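Local coordinates for branched-chain alpha-ketoacid decarboxylase (Lactococcus lactis, PDB 2VBF), which probably decarboxylates branched-chain and aromatic alpha-keto acids to aldehydes, using thiamine diphosphate and a magnesium ion as cofactors, at residues G278-K283 / I287-F292; F405-I410 / S416-Q421; K256-T261 / G360-K365. All coordinates share one frame; numbering follows the deposited sequence. Where two conformers were deposited one is given.

Overall arrangement
Contact 1 and segment 256-261 of contact 3 belong to the central domain, segment 360-365 to the loop before helix 379-389, and contact 2 to the C-terminal cofactor-binding domain. Strands 259-261 and 276-279 are parallel neighbours in the central mixed sheet, so the centres of contacts 1 and 3 lie about 11 Å apart, and T260 OG1 bonds to G278 O between them. Along the chain contact 1 falls inside the loop that contact 3 closes, and contact 2 follows both. Its centre is about 16 Å from that of contact 1, and the two touch where I279 packs on the backbone of S408. The outer strand of the central sheet thus meets the cofactor-binding domain there.

Contact 1 of 3, residues G278-K283 / I287-F292; sequences GIYNGK and ISLKNF
L289 packs its two methyls against the backbone of G278 and the ring of Y280. With CG anti to the backbone N (chi1 -173°), its branch is carried toward the other segment, so that CD1 meets G278 and CD2 meets Y280. CD1 lies 3.2 Å from C of G278, a tight approach. Glycine suits this place twice over: a beta carbon would collide with that methyl, and the backbone angles would also jam it against the preceding carbonyl. The other methyl, CD2, sits at the edge of the Y280 ring, 3.8 Å from CD1 of Y280. Strand 276-279, outermost in the mixed sheet of the central domain, here passes through a short connection into helix 287-295, and L289 packs the first turns of that helix against G278 of the strand.

The aliphatic part of K290 makes the second set of contacts. Its CD lies 3.6 Å from G282 O and also touches CA of K283, so a long, flexible lysine can cover the turn with methylenes at a partly exposed position. The polar groups find partners outside the two segments: Y280 OH bonds to E294 and to the backbone N of H317, while G282 O bonds to S285 OG.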
ATOM      1  N   GLY A 278       7.587 -35.473   0.530  1.00 14.86           N
ATOM      2  CA  GLY A 278       7.952 -34.336  -0.293  1.00 14.76           C
ATOM      3  C   GLY A 278       6.717 -33.500  -0.577  1.00 13.85           C
ATOM      4  O   GLY A 278       5.643 -33.719   0.007  1.00 13.83           O
ATOM      5  N   ILE A 279       6.882 -32.536  -1.475  1.00 14.69           N
ATOM      6  CA  ILE A 279       5.816 -31.634  -1.873  1.00 14.44           C
ATOM      7  C   ILE A 279       5.089 -32.152  -3.118  1.00 14.87           C
ATOM      8  O   ILE A 279       5.711 -32.391  -4.162  1.00 16.97           O
ATOM      9  CB  ILE A 279       6.380 -30.239  -2.197  1.00 15.38           C
ATOM     10  CG1 ILE A 279       7.121 -29.666  -0.992  1.00 14.83           C
ATOM     11  CG2 ILE A 279       5.276 -29.303  -2.679  1.00 15.15           C
ATOM     12  CD1 ILE A 279       6.252 -29.412   0.233  1.00 16.15           C
ATOM     13  N   TYR A 280       3.779 -32.348  -2.987  1.00 14.07           N
ATOM     14  CA  TYR A 280       2.945 -32.713  -4.119  1.00 15.72           C
ATOM     15  C   TYR A 280       2.576 -31.437  -4.868  1.00 18.15           C
ATOM     16  O   TYR A 280       1.984 -30.531  -4.290  1.00 20.20           O
ATOM     17  CB  TYR A 280       1.685 -33.422  -3.649  1.00 16.67           C
ATOM     18  CG  TYR A 280       0.790 -33.894  -4.774  1.00 16.12           C
ATOM     19  CD1 TYR A 280       1.245 -34.812  -5.722  1.00 16.56           C
ATOM     20  CD2 TYR A 280      -0.509 -33.433  -4.891  1.00 16.99           C
ATOM     21  CE1 TYR A 280       0.415 -35.265  -6.750  1.00 16.58           C
ATOM     22  CE2 TYR A 280      -1.344 -33.876  -5.914  1.00 17.53           C
ATOM     23  CZ  TYR A 280      -0.874 -34.788  -6.840  1.00 16.02           C
ATOM     24  OH  TYR A 280      -1.701 -35.219  -7.863  1.00 18.70           O
ATOM     25  N   ASN A 281       2.927 -31.372  -6.147  1.00 17.77           N
ATOM     26  CA  ASN A 281       2.598 -30.218  -6.981  1.00 17.92           C
ATOM     27  C   ASN A 281       2.106 -30.674  -8.353  1.00 17.68           C
ATOM     28  O   ASN A 281       2.668 -30.309  -9.380  1.00 16.27           O
ATOM     29  CB  ASN A 281       3.818 -29.303  -7.087  1.00 20.91           C
ATOM     30  CG  ASN A 281       3.496 -27.914  -7.637  1.00 21.14           C
ATOM     31  OD1 ASN A 281       2.344 -27.478  -7.675  1.00 22.44           O
ATOM     32  ND2 ASN A 281       4.542 -27.203  -8.055  1.00 24.75           N
ATOM     33  N   GLY A 282       1.042 -31.473  -8.345  1.00 18.15           N
ATOM     34  CA  GLY A 282       0.455 -32.008  -9.570  1.00 18.93           C
ATOM     35  C   GLY A 282       1.485 -32.687 -10.452  1.00 19.27           C
ATOM     36  O   GLY A 282       2.368 -33.397  -9.963  1.00 18.05           O
ATOM     37  N   LYS A 283       1.390 -32.455 -11.759  1.00 19.07           N
ATOM     38  CA  LYS A 283       2.278 -33.130 -12.710  1.00 21.11           C
ATOM     39  C   LYS A 283       3.746 -32.716 -12.578  1.00 20.73           C
ATOM     40  O   LYS A 283       4.622 -33.425 -13.070  1.00 22.42           O
ATOM     41  CB  LYS A 283       1.794 -32.948 -14.157  1.00 22.00           C
ATOM     42  CG  LYS A 283       2.187 -31.634 -14.817  1.00 24.46           C
ATOM     43  CD  LYS A 283       1.620 -31.539 -16.219  1.00 24.76           C
ATOM     44  CE  LYS A 283       2.135 -30.306 -16.948  1.00 27.19           C
ATOM     45  NZ  LYS A 283       1.608 -30.247 -18.350  1.00 28.33           N
ATOM     46  N   ILE A 287       8.585 -37.777  -9.632  1.00 22.36           N
ATOM     47  CA  ILE A 287       7.822 -38.907 -10.186  1.00 21.98           C
ATOM     48  C   ILE A 287       7.404 -39.968  -9.144  1.00 21.01           C
ATOM     49  O   ILE A 287       6.231 -40.369  -9.104  1.00 19.42           O
ATOM     50  CB  ILE A 287       8.561 -39.550 -11.412  1.00 24.45           C
ATOM     51  CG1 ILE A 287       7.673 -40.557 -12.136  1.00 26.23           C
ATOM     52  CG2 ILE A 287       9.901 -40.157 -11.009  1.00 26.87           C
ATOM     53  CD1 ILE A 287       6.497 -39.924 -12.818  1.00 26.20           C
ATOM     54  N   SER A 288       8.327 -40.414  -8.291  1.00 20.55           N
ATOM     55  CA  SER A 288       7.945 -41.411  -7.274  1.00 20.74           C
ATOM     56  C   SER A 288       6.887 -40.867  -6.310  1.00 20.35           C
ATOM     57  O   SER A 288       5.973 -41.591  -5.933  1.00 19.42           O
ATOM     58  CB  SER A 288       9.149 -41.959  -6.509  1.00 22.45           C
ATOM     59  OG  SER A 288       9.686 -41.014  -5.604  1.00 27.07           O
ATOM     60  N   LEU A 289       7.012 -39.596  -5.917  1.00 18.89           N
ATOM     61  CA  LEU A 289       6.007 -38.955  -5.062  1.00 18.39           C
ATOM     62  C   LEU A 289       4.635 -38.888  -5.744  1.00 17.58           C
ATOM     63  O   LEU A 289       3.620 -39.277  -5.169  1.00 17.98           O
ATOM     64  CB  LEU A 289       6.477 -37.549  -4.660  1.00 16.85           C
ATOM     65  CG  LEU A 289       5.607 -36.836  -3.623  1.00 19.13           C
ATOM     66  CD1 LEU A 289       6.419 -35.847  -2.797  1.00 19.56           C
ATOM     67  CD2 LEU A 289       4.448 -36.144  -4.294  1.00 20.83           C
ATOM     68  N   LYS A 290       4.626 -38.385  -6.974  1.00 19.62           N
ATOM     69  CA  LYS A 290       3.425 -38.322  -7.797  1.00 20.01           C
ATOM     70  C   LYS A 290       2.719 -39.674  -7.878  1.00 17.95           C
ATOM     71  O   LYS A 290       1.537 -39.791  -7.601  1.00 14.23           O
ATOM     72  CB  LYS A 290       3.803 -37.870  -9.199  1.00 21.08           C
ATOM     73  CG  LYS A 290       2.627 -37.491 -10.047  1.00 23.33           C
ATOM     74  CD  LYS A 290       3.083 -36.646 -11.224  1.00 25.63           C
ATOM     75  CE  LYS A 290       3.369 -37.451 -12.477  1.00 29.15           C
ATOM     76  NZ  LYS A 290       3.737 -38.862 -12.239  1.00 32.99           N
ATOM     77  N   ASN A 291       3.468 -40.706  -8.229  1.00 19.07           N
ATOM     78  CA  ASN A 291       2.905 -42.040  -8.339  1.00 18.63           C
ATOM     79  C   ASN A 291       2.321 -42.571  -7.027  1.00 17.18           C
ATOM     80  O   ASN A 291       1.285 -43.236  -7.037  1.00 17.75           O
ATOM     81  CB  ASN A 291       3.970 -43.011  -8.840  1.00 19.26           C
ATOM     82  CG  ASN A 291       4.378 -42.751 -10.284  1.00 20.54           C
ATOM     83  OD1 ASN A 291       3.671 -42.070 -11.042  1.00 20.98           O
ATOM     84  ND2 ASN A 291       5.526 -43.300 -10.672  1.00 20.76           N
ATOM     85  N   PHE A 292       2.987 -42.273  -5.911  1.00 16.36           N
ATOM     86  CA  PHE A 292       2.564 -42.741  -4.605  1.00 17.86           C
ATOM     87  C   PHE A 292       1.238 -42.087  -4.232  1.00 16.42           C
ATOM     88  O   PHE A 292       0.249 -42.771  -3.928  1.00 17.80           O
ATOM     89  CB  PHE A 292       3.634 -42.426  -3.543  1.00 17.46           C
ATOM     90  CG  PHE A 292       3.421 -43.146  -2.235  1.00 17.74           C
ATOM     91  CD1 PHE A 292       4.206 -44.240  -1.896  1.00 19.06           C
ATOM     92  CD2 PHE A 292       2.442 -42.728  -1.337  1.00 17.57           C
ATOM     93  CE1 PHE A 292       4.016 -44.911  -0.698  1.00 17.65           C
ATOM     94  CE2 PHE A 292       2.231 -43.409  -0.142  1.00 17.57           C
ATOM     95  CZ  PHE A 292       3.030 -44.506   0.182  1.00 19.22           C
TER

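Contact 2 of 3, residues F405-I410 / S416-Q421; sequences FGASTI and SRFIGQ
F418 reaches from its strand toward helix 402-407, where atoms CE1 and CZ of its ring meet A407 and S408. With CG anti to the backbone N (chi1 -171°), the ring extends across the gap between the two backbones. The long, flat phenylalanine side chain thereby reaches both residues from the strand. Its CE1 lies 4.0 Å from CB of A407 and 3.8 Å from the carbonyl O of the same residue, while CZ comes 4.1 Å from CA of S408. The ring is set obliquely to both the carbonyl and that alpha carbon. A407 directs its methyl toward the strand, and a small apolar side chain suits this buried place beside the ring.

A407 to I410 form a type I beta turn, closed by a 3.2 Å bond from I410 N to A407 O. Strands 394-398 and 417-419 with helix 402-407 make a beta-alpha-beta unit of the C-terminal cofactor-binding domain, and F418 and A407 also touch I396 and A398 of its first strand. Across the two segments the contact is purely van der Waals, so it depends on shape and burial, with the A407 carbonyl engaged by its own turn.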
ATOM      1  N   PHE A 405       9.830 -20.766  -5.958  1.00 16.37           N
ATOM      2  CA  PHE A 405       9.813 -22.010  -6.727  1.00 17.61           C
ATOM      3  C   PHE A 405      11.043 -22.891  -6.486  1.00 18.51           C
ATOM      4  O   PHE A 405      10.925 -24.112  -6.461  1.00 21.22           O
ATOM      5  CB  PHE A 405       9.536 -21.729  -8.196  1.00 20.74           C
ATOM      6  CG  PHE A 405       8.150 -21.213  -8.419  1.00 22.12           C
ATOM      7  CD1 PHE A 405       7.055 -22.051  -8.227  1.00 23.87           C
ATOM      8  CD2 PHE A 405       7.927 -19.888  -8.749  1.00 23.59           C
ATOM      9  CE1 PHE A 405       5.753 -21.579  -8.395  1.00 23.19           C
ATOM     10  CE2 PHE A 405       6.631 -19.410  -8.927  1.00 24.66           C
ATOM     11  CZ  PHE A 405       5.542 -20.255  -8.741  1.00 23.83           C
ATOM     12  N   GLY A 406      12.189 -22.268  -6.228  1.00 15.68           N
ATOM     13  CA  GLY A 406      13.381 -22.996  -5.805  1.00 15.91           C
ATOM     14  C   GLY A 406      13.320 -23.535  -4.386  1.00 15.05           C
ATOM     15  O   GLY A 406      13.592 -24.723  -4.145  1.00 16.70           O
ATOM     16  N   ALA A 407      12.979 -22.664  -3.439  1.00 13.86           N
ATOM     17  CA  ALA A 407      13.005 -23.036  -2.029  1.00 13.55           C
ATOM     18  C   ALA A 407      11.883 -24.022  -1.682  1.00 13.84           C
ATOM     19  O   ALA A 407      12.008 -24.789  -0.725  1.00 15.01           O
ATOM     20  CB  ALA A 407      12.917 -21.799  -1.146  1.00 14.63           C
ATOM     21  N   SER A 408      10.790 -23.999  -2.443  1.00 14.23           N
ATOM     22  CA  SER A 408       9.593 -24.763  -2.080  1.00 15.48           C
ATOM     23  C   SER A 408       9.841 -26.273  -2.063  1.00 16.58           C
ATOM     24  O   SER A 408       9.184 -26.989  -1.306  1.00 19.53           O
ATOM     25  CB  SER A 408       8.400 -24.439  -2.995  1.00 14.94           C
ATOM     26  OG  SER A 408       8.600 -24.930  -4.308  1.00 18.31           O
ATOM     27  N   THR A 409      10.791 -26.755  -2.860  1.00 18.32           N
ATOM     28  CA  THR A 409      11.041 -28.214  -2.932  1.00 20.09           C
ATOM     29  C   THR A 409      12.178 -28.709  -2.032  1.00 21.21           C
ATOM     30  O   THR A 409      12.495 -29.902  -2.045  1.00 22.96           O
ATOM     31  CB  THR A 409      11.306 -28.681  -4.376  1.00 21.55           C
ATOM     32  OG1 THR A 409      12.290 -27.830  -4.967  1.00 22.69           O
ATOM     33  CG2 THR A 409      10.001 -28.657  -5.196  1.00 24.09           C
ATOM     34  N   ILE A 410      12.762 -27.822  -1.234  1.00 18.66           N
ATOM     35  CA  ILE A 410      13.826 -28.251  -0.324  0.50 19.25           C
ATOM     36  C   ILE A 410      13.230 -28.994   0.884  1.00 18.83           C
ATOM     37  O   ILE A 410      12.174 -28.639   1.410  1.00 19.82           O
ATOM     38  CB  ILE A 410      14.790 -27.092   0.089  0.50 19.27           C
ATOM     39  CG1 ILE A 410      14.205 -26.210   1.196  0.50 19.38           C
ATOM     40  CG2 ILE A 410      15.194 -26.260  -1.128  0.50 19.94           C
ATOM     41  CD1 ILE A 410      14.679 -26.600   2.578  0.50 21.30           C
ATOM     42  N   SER A 416      12.001 -27.252  11.675  1.00 18.58           N
ATOM     43  CA  SER A 416      12.131 -26.127  10.769  1.00 18.24           C
ATOM     44  C   SER A 416      10.802 -25.808  10.099  1.00 18.84           C
ATOM     45  O   SER A 416       9.941 -26.685   9.912  1.00 16.81           O
ATOM     46  CB  SER A 416      13.227 -26.393   9.745  1.00 18.68           C
ATOM     47  OG  SER A 416      14.499 -26.305  10.368  1.00 17.50           O
ATOM     48  N   ARG A 417      10.645 -24.537   9.738  1.00 17.14           N
ATOM     49  CA  ARG A 417       9.406 -24.055   9.162  1.00 17.18           C
ATOM     50  C   ARG A 417       9.648 -23.299   7.865  1.00 15.40           C
ATOM     51  O   ARG A 417      10.785 -22.993   7.516  1.00 12.54           O
ATOM     52  CB  ARG A 417       8.694 -23.199  10.179  1.00 18.85           C
ATOM     53  CG  ARG A 417       8.321 -24.028  11.385  1.00 20.87           C
ATOM     54  CD  ARG A 417       7.323 -23.342  12.246  1.00 23.98           C
ATOM     55  NE  ARG A 417       7.911 -22.288  13.073  1.00 26.52           N
ATOM     56  CZ  ARG A 417       8.663 -22.493  14.156  1.00 28.21           C
ATOM     57  NH1 ARG A 417       8.983 -23.726  14.537  1.00 29.29           N
ATOM     58  NH2 ARG A 417       9.120 -21.454  14.851  1.00 26.53           N
ATOM     59  N   PHE A 418       8.552 -23.034   7.168  1.00 13.69           N
ATOM     60  CA  PHE A 418       8.564 -22.357   5.879  1.00 13.44           C
ATOM     61  C   PHE A 418       7.438 -21.329   5.876  1.00 12.42           C
ATOM     62  O   PHE A 418       6.342 -21.580   6.396  1.00 12.00           O
ATOM     63  CB  PHE A 418       8.352 -23.391   4.781  1.00 13.40           C
ATOM     64  CG  PHE A 418       8.547 -22.871   3.391  1.00 14.24           C
ATOM     65  CD1 PHE A 418       9.781 -22.977   2.766  1.00 16.02           C
ATOM     66  CD2 PHE A 418       7.484 -22.306   2.686  1.00 14.52           C
ATOM     67  CE1 PHE A 418       9.959 -22.518   1.455  1.00 15.06           C
ATOM     68  CE2 PHE A 418       7.660 -21.850   1.390  1.00 15.43           C
ATOM     69  CZ  PHE A 418       8.900 -21.957   0.775  1.00 13.79           C
ATOM     70  N   ILE A 419       7.719 -20.169   5.291  1.00 10.83           N
ATOM     71  CA  ILE A 419       6.709 -19.176   5.002  1.00 11.32           C
ATOM     72  C   ILE A 419       6.799 -18.806   3.511  1.00 10.58           C
ATOM     73  O   ILE A 419       7.841 -18.368   3.020  1.00 11.52           O
ATOM     74  CB  ILE A 419       6.844 -17.936   5.873  1.00 10.92           C
ATOM     75  CG1 ILE A 419       6.538 -18.278   7.332  1.00 12.42           C
ATOM     76  CG2 ILE A 419       5.910 -16.828   5.330  1.00 11.76           C
ATOM     77  CD1 ILE A 419       6.711 -17.099   8.308  1.00 11.88           C
ATOM     78  N   GLY A 420       5.704 -19.062   2.809  1.00 12.27           N
ATOM     79  CA  GLY A 420       5.500 -18.647   1.427  1.00 11.82           C
ATOM     80  C   GLY A 420       4.019 -18.325   1.258  1.00 12.31           C
ATOM     81  O   GLY A 420       3.182 -18.773   2.041  1.00  9.90           O
ATOM     82  N   GLN A 421       3.697 -17.548   0.232  1.00 10.33           N
ATOM     83  CA  GLN A 421       2.348 -17.002   0.063  1.00 10.83           C
ATOM     84  C   GLN A 421       1.849 -17.298  -1.354  1.00 10.34           C
ATOM     85  O   GLN A 421       1.601 -16.385  -2.130  1.00 10.35           O
ATOM     86  CB  GLN A 421       2.387 -15.499   0.337  1.00 11.51           C
ATOM     87  CG  GLN A 421       1.044 -14.840   0.596  1.00 10.22           C
ATOM     88  CD  GLN A 421       1.119 -13.329   0.556  1.00 12.47           C
ATOM     89  OE1 GLN A 421       1.798 -12.749  -0.307  1.00 13.31           O
ATOM     90  NE2 GLN A 421       0.428 -12.674   1.482  1.00 11.49           N
TER

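Contact 3 of 3, residues K256-T261 / G360-K365; sequences KLPITT and GQYIDK
The phenol of Y362 docks on K256 and P258, joining the long loop between helices 343-348 and 379-389 to the approach of strand 259-261 in the mixed sheet of the central domain. The polar interaction is a single hydrogen bond, from Y362 OH to the carbonyl O of K256, short at 2.5 Å. The donor meets that oxygen at a C=O angle of 130° and is tilted 17° from the carbonyl plane. K256, the first residue after helix 245-255 to leave helical angles, has positive phi (65°). Tyrosine suits the place because its ring packs on P258 while its hydroxyl reaches that oxygen.

Apolar packing comes from P258, whose side chain and that of Y362 cross at about a right angle. Its CG meets the edge of the tyrosine, 3.9 Å from CE1. Proline offers a compact, rigid hydrocarbon surface just before the strand begins, and it also touches F292 of helix 287-295. Y362 itself also touches S275 and L277 of the neighbouring strand region. K256 adds the beginning of its side chain, while its NZ runs on to a long, weak ion pair with E357; its CB stands 3.4 Å from Y362 OH.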
ATOM      1  N   LYS A 256       2.984 -43.680  11.596  1.00 18.62           N
ATOM      2  CA  LYS A 256       3.902 -43.906  10.466  1.00 19.32           C
ATOM      3  C   LYS A 256       3.258 -43.667   9.101  1.00 17.03           C
ATOM      4  O   LYS A 256       3.788 -44.110   8.085  1.00 16.62           O
ATOM      5  CB  LYS A 256       4.522 -45.315  10.519  1.00 20.84           C
ATOM      6  CG  LYS A 256       5.089 -45.664  11.876  1.00 23.68           C
ATOM      7  CD  LYS A 256       5.893 -46.956  11.825  1.00 24.21           C
ATOM      8  CE  LYS A 256       6.415 -47.346  13.219  1.00 26.07           C
ATOM      9  NZ  LYS A 256       5.300 -47.480  14.207  1.00 29.96           N
ATOM     10  N   LEU A 257       2.136 -42.946   9.081  1.00 14.98           N
ATOM     11  CA  LEU A 257       1.377 -42.755   7.839  1.00 15.31           C
ATOM     12  C   LEU A 257       2.173 -41.917   6.852  1.00 15.11           C
ATOM     13  O   LEU A 257       2.789 -40.925   7.250  1.00 16.36           O
ATOM     14  CB  LEU A 257       0.035 -42.073   8.114  1.00 15.70           C
ATOM     15  CG  LEU A 257      -1.046 -42.928   8.783  1.00 16.14           C
ATOM     16  CD1 LEU A 257      -2.128 -42.046   9.400  1.00 16.21           C
ATOM     17  CD2 LEU A 257      -1.649 -43.926   7.775  1.00 16.66           C
ATOM     18  N   PRO A 258       2.172 -42.304   5.558  1.00 14.07           N
ATOM     19  CA  PRO A 258       2.774 -41.438   4.540  1.00 13.91           C
ATOM     20  C   PRO A 258       2.093 -40.068   4.524  1.00 13.88           C
ATOM     21  O   PRO A 258       0.873 -39.985   4.687  1.00 12.59           O
ATOM     22  CB  PRO A 258       2.515 -42.195   3.225  1.00 13.70           C
ATOM     23  CG  PRO A 258       2.286 -43.609   3.642  1.00 13.87           C
ATOM     24  CD  PRO A 258       1.632 -43.542   4.974  1.00 14.73           C
ATOM     25  N   ILE A 259       2.891 -39.016   4.374  1.00 13.54           N
ATOM     26  CA  ILE A 259       2.359 -37.651   4.344  1.00 13.65           C
ATOM     27  C   ILE A 259       3.093 -36.761   3.344  1.00 12.59           C
ATOM     28  O   ILE A 259       4.313 -36.845   3.167  1.00 13.14           O
ATOM     29  CB  ILE A 259       2.365 -36.982   5.757  1.00 14.32           C
ATOM     30  CG1 ILE A 259       1.734 -35.572   5.706  1.00 16.96           C
ATOM     31  CG2 ILE A 259       3.785 -36.903   6.328  1.00 12.49           C
ATOM     32  CD1 ILE A 259       1.200 -35.079   7.028  1.00 15.19           C
ATOM     33  N   THR A 260       2.300 -35.920   2.691  1.00 14.12           N
ATOM     34  CA  THR A 260       2.787 -34.896   1.790  1.00 12.63           C
ATOM     35  C   THR A 260       2.082 -33.583   2.150  1.00 13.23           C
ATOM     36  O   THR A 260       1.098 -33.586   2.887  1.00 12.62           O
ATOM     37  CB  THR A 260       2.539 -35.309   0.311  1.00 12.29           C
ATOM     38  OG1 THR A 260       3.125 -34.352  -0.575  1.00 14.59           O
ATOM     39  CG2 THR A 260       1.049 -35.492   0.002  1.00 10.46           C
ATOM     40  N   THR A 261       2.637 -32.468   1.684  1.00 12.90           N
ATOM     41  CA  THR A 261       1.944 -31.185   1.690  1.00 12.46           C
ATOM     42  C   THR A 261       2.049 -30.578   0.300  1.00 12.45           C
ATOM     43  O   THR A 261       2.909 -30.956  -0.506  1.00 13.08           O
ATOM     44  CB  THR A 261       2.524 -30.176   2.730  1.00 12.63           C
ATOM     45  OG1 THR A 261       3.760 -29.627   2.249  1.00 12.11           O
ATOM     46  CG2 THR A 261       2.755 -30.845   4.086  1.00 12.52           C
ATOM     47  N   GLY A 360       3.896 -50.359   5.296  1.00 23.78           N
ATOM     48  CA  GLY A 360       4.445 -50.384   3.957  1.00 24.47           C
ATOM     49  C   GLY A 360       5.666 -49.504   3.845  1.00 23.30           C
ATOM     50  O   GLY A 360       6.241 -49.079   4.844  1.00 23.28           O
ATOM     51  N   GLN A 361       6.047 -49.239   2.604  1.00 24.55           N
ATOM     52  CA  GLN A 361       7.218 -48.448   2.296  1.00 26.14           C
ATOM     53  C   GLN A 361       6.792 -47.041   1.912  1.00 25.08           C
ATOM     54  O   GLN A 361       5.607 -46.768   1.710  1.00 23.50           O
ATOM     55  CB  GLN A 361       7.989 -49.082   1.136  1.00 28.69           C
ATOM     56  CG  GLN A 361       8.567 -50.460   1.446  1.00 32.44           C
ATOM     57  CD  GLN A 361       9.503 -50.436   2.641  1.00 35.88           C
ATOM     58  OE1 GLN A 361       9.213 -51.034   3.685  1.00 38.97           O
ATOM     59  NE2 GLN A 361      10.620 -49.721   2.506  1.00 37.28           N
ATOM     60  N   TYR A 362       7.773 -46.151   1.835  1.00 24.65           N
ATOM     61  CA  TYR A 362       7.539 -44.789   1.375  1.00 24.74           C
ATOM     62  C   TYR A 362       8.170 -44.711  -0.019  1.00 25.89           C
ATOM     63  O   TYR A 362       7.950 -45.603  -0.836  1.00 25.42           O
ATOM     64  CB  TYR A 362       8.129 -43.799   2.384  1.00 22.10           C
ATOM     65  CG  TYR A 362       7.616 -44.051   3.789  1.00 21.29           C
ATOM     66  CD1 TYR A 362       6.254 -43.960   4.081  1.00 20.46           C
ATOM     67  CD2 TYR A 362       8.484 -44.400   4.822  1.00 20.76           C
ATOM     68  CE1 TYR A 362       5.772 -44.198   5.355  1.00 19.60           C
ATOM     69  CE2 TYR A 362       8.013 -44.637   6.108  1.00 21.34           C
ATOM     70  CZ  TYR A 362       6.656 -44.539   6.368  1.00 20.61           C
ATOM     71  OH  TYR A 362       6.192 -44.772   7.641  1.00 21.50           O
ATOM     72  N   ILE A 363       8.910 -43.647  -0.304  1.00 26.71           N
ATOM     73  CA  ILE A 363       9.639 -43.537  -1.555  1.00 29.21           C
ATOM     74  C   ILE A 363      11.099 -43.289  -1.234  1.00 31.55           C
ATOM     75  O   ILE A 363      11.417 -42.781  -0.155  1.00 32.66           O
ATOM     76  CB  ILE A 363       9.055 -42.400  -2.434  1.00 28.61           C
ATOM     77  CG1 ILE A 363       9.188 -41.035  -1.750  1.00 28.28           C
ATOM     78  CG2 ILE A 363       7.593 -42.681  -2.774  1.00 27.52           C
ATOM     79  CD1 ILE A 363       8.631 -39.896  -2.589  1.00 28.31           C
ATOM     80  N   ASP A 364      11.979 -43.654  -2.160  1.00 34.67           N
ATOM     81  CA  ASP A 364      13.413 -43.516  -1.934  1.00 37.44           C
ATOM     82  C   ASP A 364      13.752 -42.044  -1.780  1.00 38.91           C
ATOM     83  O   ASP A 364      13.390 -41.223  -2.622  1.00 39.31           O
ATOM     84  CB  ASP A 364      14.220 -44.126  -3.088  1.00 39.27           C
ATOM     85  CG  ASP A 364      14.059 -45.643  -3.190  1.00 41.58           C
ATOM     86  OD1 ASP A 364      13.334 -46.238  -2.358  1.00 44.53           O
ATOM     87  OD2 ASP A 364      14.660 -46.242  -4.112  1.00 44.84           O
ATOM     88  N   LYS A 365      14.414 -41.713  -0.680  1.00 40.83           N
ATOM     89  CA  LYS A 365      14.893 -40.358  -0.462  1.00 42.37           C
ATOM     90  C   LYS A 365      16.262 -40.210  -1.114  1.00 43.37           C
ATOM     91  O   LYS A 365      17.153 -41.037  -0.900  1.00 43.87           O
ATOM     92  CB  LYS A 365      14.970 -40.027   1.034  1.00 43.18           C
ATOM     93  CG  LYS A 365      13.653 -39.493   1.615  1.00 43.63           C
ATOM     94  CD  LYS A 365      13.876 -38.296   2.541  1.00 43.54           C
ATOM     95  CE  LYS A 365      12.572 -37.571   2.849  1.00 43.54           C
ATOM     96  NZ  LYS A 365      11.630 -38.392   3.655  1.00 43.79           N
TER